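Local coordinates for hypothetical protein Atu0240 (Agrobacterium tumefaciens str. C58, PDB 2GAX), which is of unknown function but belongs to the DUF2000 family, placed in the PTH2 clan together with relatives of peptidyl-tRNA hydrolase 2, at residues Asp12-Val16 against Trp17-Asn21; Lys70-Gln73 against Arg74-Arg78; Ser83-Ile86 against Glu87-Ala91; His94-Ala97 against Asn98-Val101; Ser103-Ser106 against Pro107-Lys111. All coordinates share one frame; numbering follows the deposited sequence.

Contact 1: Asp12-Val16 against Trp17-Asn21; sequences DDLAV and WQKLN
Backbone bonds from Lys19 N to Ala15 O (3.0 Å) and from Leu20 N to Val16 O (3.0 Å) close the first turn of helix 16-33, with Ala15 at the N-cap. The side chains build the reciprocal half of a capping box: Gln18, three residues beyond the cap, turns back so that Ala15 N donates to its OE1 at 2.9 Å, in the carbonyl plane and on a lone pair. Gln18 CG sits beside its own backbone N (chi1 -67°) and the rest of the chain is extended, which brings the amide past the Ala15 methyl. An alanine cap has no side-chain oxygen for the other half of the box. Ala15 CB also meets Trp17 CD1 at 3.7 Å, and Gln18 CG covers the rim of one indole face. On another flank the extended Lys19 runs back along the loop, its CG 3.7 Å from Leu14 CB. Leu14 and Gln18 both lean on Phe90, while the Asp12 backbone pairs with Thr63. The Lys19 ammonium bonds His134 NE2 and forms a salt bridge to Asp12, NZ meeting OD1 at 3.1 Å nearly along its C-O bond; a weak bond of 3.4 Å joins Lys19 NZ to Asp12 O.

Contact 2: Lys70-Gln73 against Arg74-Arg78; sequences KIHQ and RSLER
Lys70 opens this late part of helix 65-77 with a short backbone bond, its O accepting from Arg74 N at 2.6 Å. Its CG lies between backbone N and carbonyl carbon (chi1 44°), and the chain runs beside that of Arg74 in the same direction, CD 3.7 Å from Arg74 NH2. The two cationic ends, Lys70 NZ and Arg74 NH1, come within 3.8 Å, probably because both donate to Lys129 O; Ile127 O is a further acceptor for Arg74 NH1 and Ala67 O for Lys70 NZ. Ile71 follows, bonding Ser75 N through its O and touching Arg74 NH1 with CG1. The carbonyl of His72 is gripped twice, by Leu76 N and by Ser75 OG, the hydroxyl at 2.7 Å turned back against the helix. The His72 imidazole meanwhile meets Leu76 one turn on, NE2 3.7 Å from CD1. Gln73 O accepts from Glu77 N, and Glu77 CG lies beside that same oxygen. One flank of the helix, with Ile71 and Ser75, packs on Met115 of strand 112-120 and Ile127 of helix 121-127; His72 reaches Val112 of the same strand and joins Leu76 against Pro107 of the loop that leads into it.

Contact 3: Ser83-Ile86 against Glu87-Ala91; sequences SLYI and EEMFA
Tyr85 and Met89, a selenomethionine, form a Met-aromatic contact where strand 83-86, an outermost strand of the mixed sheet, turns into the 3-10 segment 87-90. The terminal methyl does the touching: Met89 CE stands over the middle of the Tyr85 ring, 4.0 Å from its centroid and 9° off the normal, a CH-pi arrangement. The selenium lies higher over the same face, SE 4.9 Å from that centroid. A bend at the last torsion of Met89 (chi3 52°) swings CE over the ring, while Met89 CB rests 3.8 Å from Tyr85 CE2. Phe90 approaches from the other side of the tyrosine plane. Its ring is inclined by 44° to that of Tyr85, and Tyr85 CE2 lies over the centre of one phenylalanine face. Ile86 crosses the methionine at about a right angle, its CG1 3.8 Å from Met89 CG, and its CD1 reaches the aliphatic start and carboxylate of Glu88. The turn that positions all this is held by Met89 N donating to Ile86 O at 3.1 Å, from well above the carbonyl plane, as in a tight 3-10 turn. Farther out, Met89 packs on Asn98 and Phe102 of helix 95-102, Phe90 on Val22 of helix 16-33, and Glu87 OE1 makes a salt bridge with Arg11. Backbone bonds of Tyr85 to Val113 and Gly114 fix the strand in the sheet. A water links the two segments, donating to Met89 O at 2.7 Å and hydrogen-bonded to Tyr85 OH at 3.1 Å.

Contact 4: His94-Ala97 against Asn98-Val101; sequences HDAA and NRQV
Asp95 and Arg99, one helical turn apart, carry the charged part of this contact. Arg99 NE donates to Asp95 OD2 at 2.9 Å in a salt bridge, and Arg99 NH2 adds a weak bond of 3.3 Å to the same oxygen. The bridge is not a flat two-pronged one: the carboxylate and guanidinium planes are 44° apart; OD2 lies close to the guanidinium plane, but NE approaches it from above the carboxylate plane. Asp95 CG is anti to the backbone N (chi1 170°), which lays the carboxylate along the side of the helix, and the arginine chain bends at chi3 to come back to it. An acid in the first turn would also be expected to sit favourably at the positive end of the helix. Backbone bonds form the second group. They belong to the short helix 95-102, with His94 as N-cap, and run from Asn98 N to His94 O (2.9 Å), Arg99 N to Asp95 O, Gln100 N to Ala96 O and Val101 N to Ala97 O. Beyond them, Asn98 packs its CB and CG against His94 O, both at 3.5 Å. Its OD1 bonds Thr92 OG1, which also takes the amide of His94, so one threonine hydroxyl bonds both the N-cap amide and Asn98. Among the van der Waals contacts, Ala96 CA lies over one face of the Arg99 guanidinium, 3.9 Å from NH2. Gln100 CB rests 3.3 Å from Ala97 O, and Val101 leans on Glu88 and Met89 of the preceding loop.

Contact 5: Ser103-Ser106 against Pro107-Lys111; sequences SHFS and PDTAK
Phe105 and Thr109 cross at about a right angle, the threonine hydroxyl set at the edge of the phenylalanine ring with OG1 3.7 Å from CD1. Phe105 stands just before, and Thr109 within, a tight turn at residues 106-110 in the loop between helix 95-102 and strand 112-120. Pro107 and Asp108 take the backbone angles of a type I beta turn, closed by Thr109 N donating to Ser106 O at 2.9 Å; Ala110 N reaches the same carbonyl at 2.8 Å, adding an alpha turn. The two donors come from different directions, Ala110 N nearly in line with the C=O bond and Thr109 N well above the carbonyl plane. Two side chains also bond across the turn. Thr109 OG1 lies between its backbone N and carbonyl carbon (chi1 75°), where Ser106 N meets it at 3.3 Å in an almost straight bond of 177°. Ser106 OG instead donates to Asp108 OD1, a short bond of 2.5 Å that approaches from above the carboxylate plane. On the inner side Phe105 CB packs on Ala110 CB at 3.9 Å, and both residues lie against Ile86 of strand 83-86. Arg69 NH1 of helix 65-77 bonds the carbonyls of both Pro107 and Ala110, tying the turn down. Outward, a water is hydrogen-bonded to Thr109 OG1 at 2.6 Å and donates weakly to His104 O at 3.4 Å.

Overall arrangement
From the N terminus the contacts come in series, none nesting or crossing. Contact 1 closes the passage from strand 4-11 into helix 16-33; contact 2 lies near the end of helix 65-77. Contact 3 turns out of strand 83-86, contact 4 starts helix 95-102, and contact 5 closes a turn before strand 112-120. Contact 3 touches all the others: Phe90 meets Asn21 of contact 1, Leu84 meets His72 of contact 2, Ile86 meets Val101 of contact 4, and Glu87 N lies 2.9 Å from Lys111 O of contact 5. Contacts 2 and 5 join through Pro107, while contacts 1 and 2 stay apart, their centres about 22 Å from each other.

Contact 1: Asp12-Val16 against Trp17-Asn21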
# COMPACT_ATOMS: atom_id res chain seq x y z
N ASP A 12 3.34 -11.94 4.25
CA ASP A 12 4.54 -12.10 5.10
C ASP A 12 5.63 -12.97 4.47
O ASP A 12 6.80 -12.82 4.80
CB ASP A 12 4.21 -12.58 6.52
CG ASP A 12 5.33 -12.25 7.52
OD1 ASP A 12 6.14 -11.31 7.29
OD2 ASP A 12 5.39 -12.94 8.57
N ASP A 13 5.25 -13.85 3.55
CA ASP A 13 6.22 -14.79 2.98
C ASP A 13 7.11 -14.24 1.85
O ASP A 13 7.97 -14.96 1.33
CB ASP A 13 5.53 -16.10 2.58
CG ASP A 13 4.55 -15.93 1.44
OD1 ASP A 13 4.21 -14.78 1.10
OD2 ASP A 13 4.10 -16.96 0.89
N LEU A 14 6.92 -12.98 1.50
CA LEU A 14 7.74 -12.34 0.45
C LEU A 14 9.19 -12.19 0.90
O LEU A 14 9.46 -11.96 2.08
CB LEU A 14 7.20 -10.95 0.13
CG LEU A 14 5.81 -10.76 -0.48
CD1 LEU A 14 5.53 -9.27 -0.60
CD2 LEU A 14 5.67 -11.41 -1.85
N ALA A 15 10.13 -12.31 -0.04
CA ALA A 15 11.51 -11.94 0.22
C ALA A 15 11.55 -10.47 0.63
O ALA A 15 10.63 -9.72 0.31
CB ALA A 15 12.36 -12.17 -1.00
N VAL A 16 12.61 -10.06 1.31
CA VAL A 16 12.74 -8.66 1.75
C VAL A 16 12.79 -7.70 0.56
O VAL A 16 12.10 -6.68 0.57
CB VAL A 16 13.94 -8.46 2.72
CG1 VAL A 16 14.08 -7.00 3.11
CG2 VAL A 16 13.75 -9.29 3.99
N TRP A 17 13.54 -8.05 -0.48
CA TRP A 17 13.54 -7.20 -1.69
C TRP A 17 12.14 -7.04 -2.30
O TRP A 17 11.80 -5.96 -2.78
CB TRP A 17 14.57 -7.66 -2.72
CG TRP A 17 14.15 -8.83 -3.55
CD1 TRP A 17 14.44 -10.15 -3.32
CD2 TRP A 17 13.41 -8.79 -4.78
NE1 TRP A 17 13.90 -10.94 -4.31
CE2 TRP A 17 13.26 -10.13 -5.22
CE3 TRP A 17 12.84 -7.76 -5.54
CZ2 TRP A 17 12.58 -10.46 -6.39
CZ3 TRP A 17 12.14 -8.09 -6.70
CH2 TRP A 17 12.02 -9.44 -7.11
N GLN A 18 11.33 -8.10 -2.26
CA GLN A 18 9.96 -8.07 -2.79
C GLN A 18 9.08 -7.16 -1.95
O GLN A 18 8.29 -6.40 -2.51
CB GLN A 18 9.36 -9.48 -2.88
CG GLN A 18 10.02 -10.39 -3.92
CD GLN A 18 9.47 -11.81 -3.91
OE1 GLN A 18 9.29 -12.40 -2.86
NE2 GLN A 18 9.21 -12.34 -5.09
N LYS A 19 9.23 -7.22 -0.63
CA LYS A 19 8.47 -6.35 0.28
C LYS A 19 8.77 -4.88 0.00
O LYS A 19 7.85 -4.04 -0.01
CB LYS A 19 8.77 -6.68 1.75
CG LYS A 19 8.21 -8.03 2.20
CD LYS A 19 8.41 -8.23 3.71
CE LYS A 19 7.87 -9.59 4.15
NZ LYS A 19 8.24 -9.89 5.56
N LEU A 20 10.05 -4.58 -0.24
CA LEU A 20 10.50 -3.22 -0.52
C LEU A 20 9.98 -2.74 -1.88
O LEU A 20 9.40 -1.65 -1.96
CB LEU A 20 12.02 -3.12 -0.43
CG LEU A 20 12.67 -3.34 0.96
CD1 LEU A 20 14.16 -3.71 0.88
CD2 LEU A 20 12.47 -2.18 1.90
N ASN A 21 10.15 -3.57 -2.92
CA ASN A 21 9.56 -3.31 -4.24
C ASN A 21 8.05 -3.02 -4.16
O ASN A 21 7.59 -1.99 -4.66
CB ASN A 21 9.87 -4.48 -5.19
CG ASN A 21 9.26 -4.31 -6.58
OD1 ASN A 21 8.05 -4.43 -6.77
ND2 ASN A 21 10.12 -4.10 -7.56

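Contact 2: Lys70-Gln73 against Arg74-Arg78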
# COMPACT_ATOMS: atom_id res chain seq x y z
N LYS A 70 -9.18 -11.08 2.97
CA LYS A 70 -10.31 -10.47 3.69
C LYS A 70 -10.13 -8.96 3.88
O LYS A 70 -11.09 -8.21 3.76
CB LYS A 70 -10.63 -11.18 5.02
CG LYS A 70 -9.42 -11.53 5.86
CD LYS A 70 -9.80 -11.90 7.31
CE LYS A 70 -8.56 -11.86 8.24
NZ LYS A 70 -7.71 -10.61 8.07
N ILE A 71 -8.90 -8.54 4.17
CA ILE A 71 -8.54 -7.11 4.25
C ILE A 71 -8.87 -6.41 2.93
O ILE A 71 -9.52 -5.36 2.92
CB ILE A 71 -7.04 -6.93 4.65
CG1 ILE A 71 -6.84 -7.34 6.12
CG2 ILE A 71 -6.60 -5.48 4.44
CD1 ILE A 71 -5.39 -7.50 6.58
N HIS A 72 -8.43 -7.01 1.83
CA HIS A 72 -8.81 -6.55 0.49
C HIS A 72 -10.35 -6.44 0.36
O HIS A 72 -10.89 -5.38 0.04
CB HIS A 72 -8.21 -7.50 -0.55
CG HIS A 72 -8.55 -7.17 -1.97
ND1 HIS A 72 -8.44 -8.10 -2.98
CD2 HIS A 72 -9.00 -6.03 -2.54
CE1 HIS A 72 -8.81 -7.55 -4.12
NE2 HIS A 72 -9.16 -6.30 -3.88
N GLN A 73 -11.05 -7.54 0.65
CA GLN A 73 -12.52 -7.57 0.66
C GLN A 73 -13.17 -6.53 1.58
O GLN A 73 -14.14 -5.89 1.19
CB GLN A 73 -13.00 -9.00 1.01
CG GLN A 73 -12.66 -10.01 -0.10
CD GLN A 73 -12.85 -11.45 0.32
OE1 GLN A 73 -12.65 -11.81 1.49
NE2 GLN A 73 -13.23 -12.30 -0.63
N ARG A 74 -12.63 -6.34 2.77
CA ARG A 74 -13.14 -5.32 3.69
C ARG A 74 -13.00 -3.91 3.11
O ARG A 74 -13.89 -3.10 3.28
CB ARG A 74 -12.45 -5.38 5.04
CG ARG A 74 -12.70 -6.63 5.87
CD ARG A 74 -12.38 -6.33 7.31
NE ARG A 74 -12.32 -7.54 8.12
CZ ARG A 74 -11.20 -8.10 8.56
NH1 ARG A 74 -10.02 -7.57 8.27
NH2 ARG A 74 -11.27 -9.20 9.30
N SER A 75 -11.88 -3.63 2.43
CA SER A 75 -11.66 -2.28 1.89
C SER A 75 -12.66 -1.92 0.80
O SER A 75 -13.13 -0.79 0.74
CB SER A 75 -10.22 -2.09 1.38
OG SER A 75 -9.98 -2.88 0.24
N LEU A 76 -13.01 -2.89 -0.03
CA LEU A 76 -13.97 -2.69 -1.11
C LEU A 76 -15.36 -2.48 -0.52
O LEU A 76 -16.12 -1.61 -0.95
CB LEU A 76 -13.97 -3.89 -2.07
CG LEU A 76 -12.74 -4.04 -2.98
CD1 LEU A 76 -12.78 -5.36 -3.73
CD2 LEU A 76 -12.67 -2.89 -3.97
N GLU A 77 -15.67 -3.29 0.49
CA GLU A 77 -16.93 -3.20 1.22
C GLU A 77 -17.12 -1.82 1.84
O GLU A 77 -18.23 -1.30 1.87
CB GLU A 77 -17.00 -4.29 2.29
CG GLU A 77 -17.13 -5.71 1.72
CD GLU A 77 -17.18 -6.80 2.80
OE1 GLU A 77 -17.25 -6.47 4.01
OE2 GLU A 77 -17.17 -8.00 2.43
N ARG A 78 -16.02 -1.23 2.31
CA ARG A 78 -16.02 0.11 2.91
C ARG A 78 -15.82 1.24 1.91
O ARG A 78 -15.51 2.38 2.30
CB ARG A 78 -14.90 0.17 3.95
CG ARG A 78 -15.02 -0.87 5.04
CD ARG A 78 -15.85 -0.34 6.16
NE ARG A 78 -15.93 -1.30 7.26
CZ ARG A 78 -16.67 -1.10 8.35
NH1 ARG A 78 -17.37 0.02 8.48
NH2 ARG A 78 -16.70 -2.02 9.30

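Contact 3: Ser83-Ile86 against Glu87-Ala91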
# COMPACT_ATOMS: atom_id res chain seq x y z
N SER A 83 -4.32 1.05 -3.18
CA SER A 83 -3.26 0.51 -4.05
C SER A 83 -3.19 -1.00 -3.83
O SER A 83 -3.32 -1.46 -2.71
CB SER A 83 -1.90 1.13 -3.70
OG SER A 83 -1.99 2.54 -3.73
N LEU A 84 -2.96 -1.75 -4.90
CA LEU A 84 -2.96 -3.21 -4.83
C LEU A 84 -1.91 -3.80 -5.76
O LEU A 84 -1.68 -3.29 -6.86
CB LEU A 84 -4.34 -3.78 -5.17
CG LEU A 84 -4.67 -5.16 -4.56
CD1 LEU A 84 -4.94 -5.09 -3.08
CD2 LEU A 84 -5.82 -5.82 -5.29
N TYR A 85 -1.29 -4.88 -5.29
CA TYR A 85 -0.19 -5.54 -6.00
C TYR A 85 -0.42 -7.04 -5.84
O TYR A 85 -0.56 -7.53 -4.72
CB TYR A 85 1.13 -5.12 -5.33
CG TYR A 85 2.40 -5.28 -6.15
CD1 TYR A 85 3.22 -4.18 -6.42
CD2 TYR A 85 2.80 -6.53 -6.65
CE1 TYR A 85 4.40 -4.32 -7.18
CE2 TYR A 85 3.97 -6.68 -7.38
CZ TYR A 85 4.75 -5.58 -7.64
OH TYR A 85 5.92 -5.75 -8.37
N ILE A 86 -0.52 -7.75 -6.96
CA ILE A 86 -0.73 -9.20 -6.96
C ILE A 86 0.56 -9.92 -7.36
O ILE A 86 1.43 -9.33 -7.97
CB ILE A 86 -1.92 -9.67 -7.88
CG1 ILE A 86 -1.65 -9.36 -9.37
CG2 ILE A 86 -3.24 -9.02 -7.44
CD1 ILE A 86 -2.57 -10.11 -10.33
N GLU A 87 0.65 -11.20 -7.01
CA GLU A 87 1.85 -12.01 -7.24
C GLU A 87 2.30 -12.02 -8.70
O GLU A 87 3.50 -11.94 -8.98
CB GLU A 87 1.60 -13.44 -6.76
CG GLU A 87 2.87 -14.29 -6.63
CD GLU A 87 2.57 -15.68 -6.09
OE1 GLU A 87 1.94 -15.79 -5.02
OE2 GLU A 87 2.97 -16.68 -6.75
N GLU A 88 1.34 -12.12 -9.61
CA GLU A 88 1.64 -12.24 -11.03
C GLU A 88 2.34 -11.01 -11.57
O GLU A 88 3.01 -11.10 -12.59
CB GLU A 88 0.38 -12.53 -11.84
CG GLU A 88 -0.14 -13.95 -11.75
CD GLU A 88 -0.87 -14.28 -10.45
OE1 GLU A 88 -1.10 -13.37 -9.61
OE2 GLU A 88 -1.22 -15.45 -10.28
N MSE A 89 2.20 -9.87 -10.89
CA MSE A 89 2.86 -8.63 -11.33
C MSE A 89 4.39 -8.65 -11.19
O MSE A 89 5.07 -7.75 -11.69
CB MSE A 89 2.25 -7.41 -10.64
CG MSE A 89 0.85 -7.13 -11.14
SE MSE A 89 -0.14 -5.90 -9.99
CE MSE A 89 1.15 -4.43 -9.87
N PHE A 90 4.91 -9.65 -10.49
CA PHE A 90 6.36 -9.89 -10.42
C PHE A 90 6.94 -10.44 -11.72
O PHE A 90 8.15 -10.44 -11.89
CB PHE A 90 6.67 -10.87 -9.28
CG PHE A 90 6.64 -10.25 -7.91
CD1 PHE A 90 7.41 -9.13 -7.63
CD2 PHE A 90 5.87 -10.80 -6.89
CE1 PHE A 90 7.39 -8.55 -6.35
CE2 PHE A 90 5.84 -10.23 -5.61
CZ PHE A 90 6.60 -9.11 -5.35
N ALA A 91 6.06 -10.89 -12.62
CA ALA A 91 6.47 -11.54 -13.89
C ALA A 91 6.86 -10.56 -15.01
O ALA A 91 7.52 -10.96 -15.97
CB ALA A 91 5.36 -12.46 -14.39
O HOH W 1 7.24 -6.26 -11.13

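Contact 4: His94-Ala97 against Asn98-Val101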
# COMPACT_ATOMS: atom_id res chain seq x y z
N HIS A 94 6.40 -4.12 -16.89
CA HIS A 94 5.69 -3.21 -17.81
C HIS A 94 4.30 -2.89 -17.28
O HIS A 94 3.50 -3.80 -17.02
CB HIS A 94 5.54 -3.82 -19.22
CG HIS A 94 6.84 -4.10 -19.91
ND1 HIS A 94 7.81 -3.13 -20.11
CD2 HIS A 94 7.32 -5.23 -20.47
CE1 HIS A 94 8.84 -3.67 -20.75
NE2 HIS A 94 8.56 -4.94 -20.98
N ASP A 95 4.01 -1.60 -17.12
CA ASP A 95 2.71 -1.15 -16.61
C ASP A 95 1.53 -1.75 -17.40
O ASP A 95 0.62 -2.32 -16.80
CB ASP A 95 2.66 0.37 -16.55
CG ASP A 95 1.28 0.90 -16.27
OD1 ASP A 95 0.85 0.93 -15.09
OD2 ASP A 95 0.62 1.29 -17.24
N ALA A 96 1.57 -1.67 -18.73
CA ALA A 96 0.51 -2.25 -19.56
C ALA A 96 0.27 -3.73 -19.31
O ALA A 96 -0.89 -4.19 -19.20
CB ALA A 96 0.78 -1.99 -21.06
N ALA A 97 1.37 -4.49 -19.22
CA ALA A 97 1.30 -5.93 -18.98
C ALA A 97 0.77 -6.26 -17.60
O ALA A 97 -0.06 -7.16 -17.45
CB ALA A 97 2.69 -6.59 -19.20
N ASN A 98 1.23 -5.51 -16.60
CA ASN A 98 0.78 -5.74 -15.22
C ASN A 98 -0.67 -5.35 -14.98
O ASN A 98 -1.40 -6.07 -14.28
CB ASN A 98 1.73 -5.09 -14.23
CG ASN A 98 3.05 -5.81 -14.17
OD1 ASN A 98 3.15 -6.94 -14.67
ND2 ASN A 98 4.08 -5.18 -13.59
N ARG A 99 -1.08 -4.24 -15.58
CA ARG A 99 -2.51 -3.86 -15.55
C ARG A 99 -3.35 -4.92 -16.26
O ARG A 99 -4.44 -5.25 -15.79
CB ARG A 99 -2.74 -2.47 -16.13
CG ARG A 99 -2.34 -1.34 -15.18
CD ARG A 99 -2.82 0.02 -15.67
NE ARG A 99 -2.16 0.42 -16.91
CZ ARG A 99 -2.70 0.32 -18.13
NH1 ARG A 99 -3.93 -0.15 -18.31
NH2 ARG A 99 -2.01 0.71 -19.19
N GLN A 100 -2.82 -5.48 -17.34
CA GLN A 100 -3.49 -6.57 -18.07
C GLN A 100 -3.70 -7.81 -17.21
O GLN A 100 -4.83 -8.28 -17.08
CB GLN A 100 -2.75 -6.94 -19.38
CG GLN A 100 -3.45 -7.99 -20.25
CD GLN A 100 -4.50 -7.40 -21.18
OE1 GLN A 100 -5.71 -7.48 -20.91
NE2 GLN A 100 -4.05 -6.78 -22.27
N VAL A 101 -2.62 -8.33 -16.62
CA VAL A 101 -2.71 -9.51 -15.76
C VAL A 101 -3.56 -9.26 -14.51
O VAL A 101 -4.31 -10.12 -14.07
CB VAL A 101 -1.31 -10.10 -15.39
CG1 VAL A 101 -0.69 -9.37 -14.20
CG2 VAL A 101 -1.42 -11.57 -15.07

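Contact 5: Ser103-Ser106 against Pro107-Lys111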
# COMPACT_ATOMS: atom_id res chain seq x y z
N SER A 103 -6.14 -7.53 -14.38
CA SER A 103 -7.55 -7.63 -14.80
C SER A 103 -8.04 -9.08 -14.95
O SER A 103 -9.24 -9.31 -15.16
CB SER A 103 -7.78 -6.84 -16.11
OG SER A 103 -7.28 -7.54 -17.25
N HIS A 104 -7.11 -10.04 -14.84
CA HIS A 104 -7.44 -11.47 -14.97
C HIS A 104 -7.93 -12.09 -13.68
O HIS A 104 -8.35 -13.26 -13.66
CB HIS A 104 -6.24 -12.27 -15.52
CG HIS A 104 -5.87 -11.91 -16.92
ND1 HIS A 104 -4.71 -12.35 -17.52
CD2 HIS A 104 -6.48 -11.12 -17.84
CE1 HIS A 104 -4.64 -11.88 -18.75
NE2 HIS A 104 -5.71 -11.13 -18.97
N PHE A 105 -7.89 -11.31 -12.59
CA PHE A 105 -8.30 -11.78 -11.27
C PHE A 105 -9.32 -10.88 -10.60
O PHE A 105 -9.44 -9.69 -10.93
CB PHE A 105 -7.08 -11.98 -10.35
CG PHE A 105 -6.05 -12.92 -10.92
CD1 PHE A 105 -6.08 -14.27 -10.60
CD2 PHE A 105 -5.09 -12.46 -11.82
CE1 PHE A 105 -5.13 -15.16 -11.15
CE2 PHE A 105 -4.14 -13.35 -12.38
CZ PHE A 105 -4.18 -14.69 -12.05
N SER A 106 -10.04 -11.47 -9.65
CA SER A 106 -11.06 -10.80 -8.86
C SER A 106 -10.67 -11.01 -7.39
O SER A 106 -9.78 -11.81 -7.12
CB SER A 106 -12.42 -11.42 -9.16
OG SER A 106 -12.41 -12.79 -8.77
N PRO A 107 -11.28 -10.28 -6.44
CA PRO A 107 -10.88 -10.44 -5.02
C PRO A 107 -10.97 -11.86 -4.47
O PRO A 107 -10.18 -12.22 -3.59
CB PRO A 107 -11.85 -9.51 -4.28
CG PRO A 107 -12.21 -8.48 -5.29
CD PRO A 107 -12.29 -9.22 -6.60
N ASP A 108 -11.91 -12.67 -4.97
CA ASP A 108 -11.99 -14.06 -4.51
C ASP A 108 -10.90 -14.98 -5.10
O ASP A 108 -10.67 -16.07 -4.57
CB ASP A 108 -13.41 -14.64 -4.69
CG ASP A 108 -13.83 -14.78 -6.14
OD1 ASP A 108 -13.75 -13.79 -6.90
OD2 ASP A 108 -14.27 -15.89 -6.53
N THR A 109 -10.23 -14.56 -6.17
CA THR A 109 -9.22 -15.41 -6.83
C THR A 109 -7.80 -14.84 -6.87
O THR A 109 -6.85 -15.57 -7.19
CB THR A 109 -9.61 -15.77 -8.28
OG1 THR A 109 -9.41 -14.64 -9.13
CG2 THR A 109 -11.04 -16.27 -8.38
N ALA A 110 -7.65 -13.55 -6.56
CA ALA A 110 -6.33 -12.92 -6.64
C ALA A 110 -5.34 -13.44 -5.59
O ALA A 110 -5.75 -13.89 -4.50
CB ALA A 110 -6.44 -11.40 -6.58
N LYS A 111 -4.05 -13.40 -5.91
CA LYS A 111 -3.01 -13.66 -4.91
C LYS A 111 -2.38 -12.32 -4.57
O LYS A 111 -1.35 -11.95 -5.11
CB LYS A 111 -1.96 -14.65 -5.43
CG LYS A 111 -2.51 -16.03 -5.71
CD LYS A 111 -1.55 -16.83 -6.60
CE LYS A 111 -1.78 -18.33 -6.44
NZ LYS A 111 -1.65 -19.05 -7.75
O HOH W 2 -10.37 -15.00 -11.56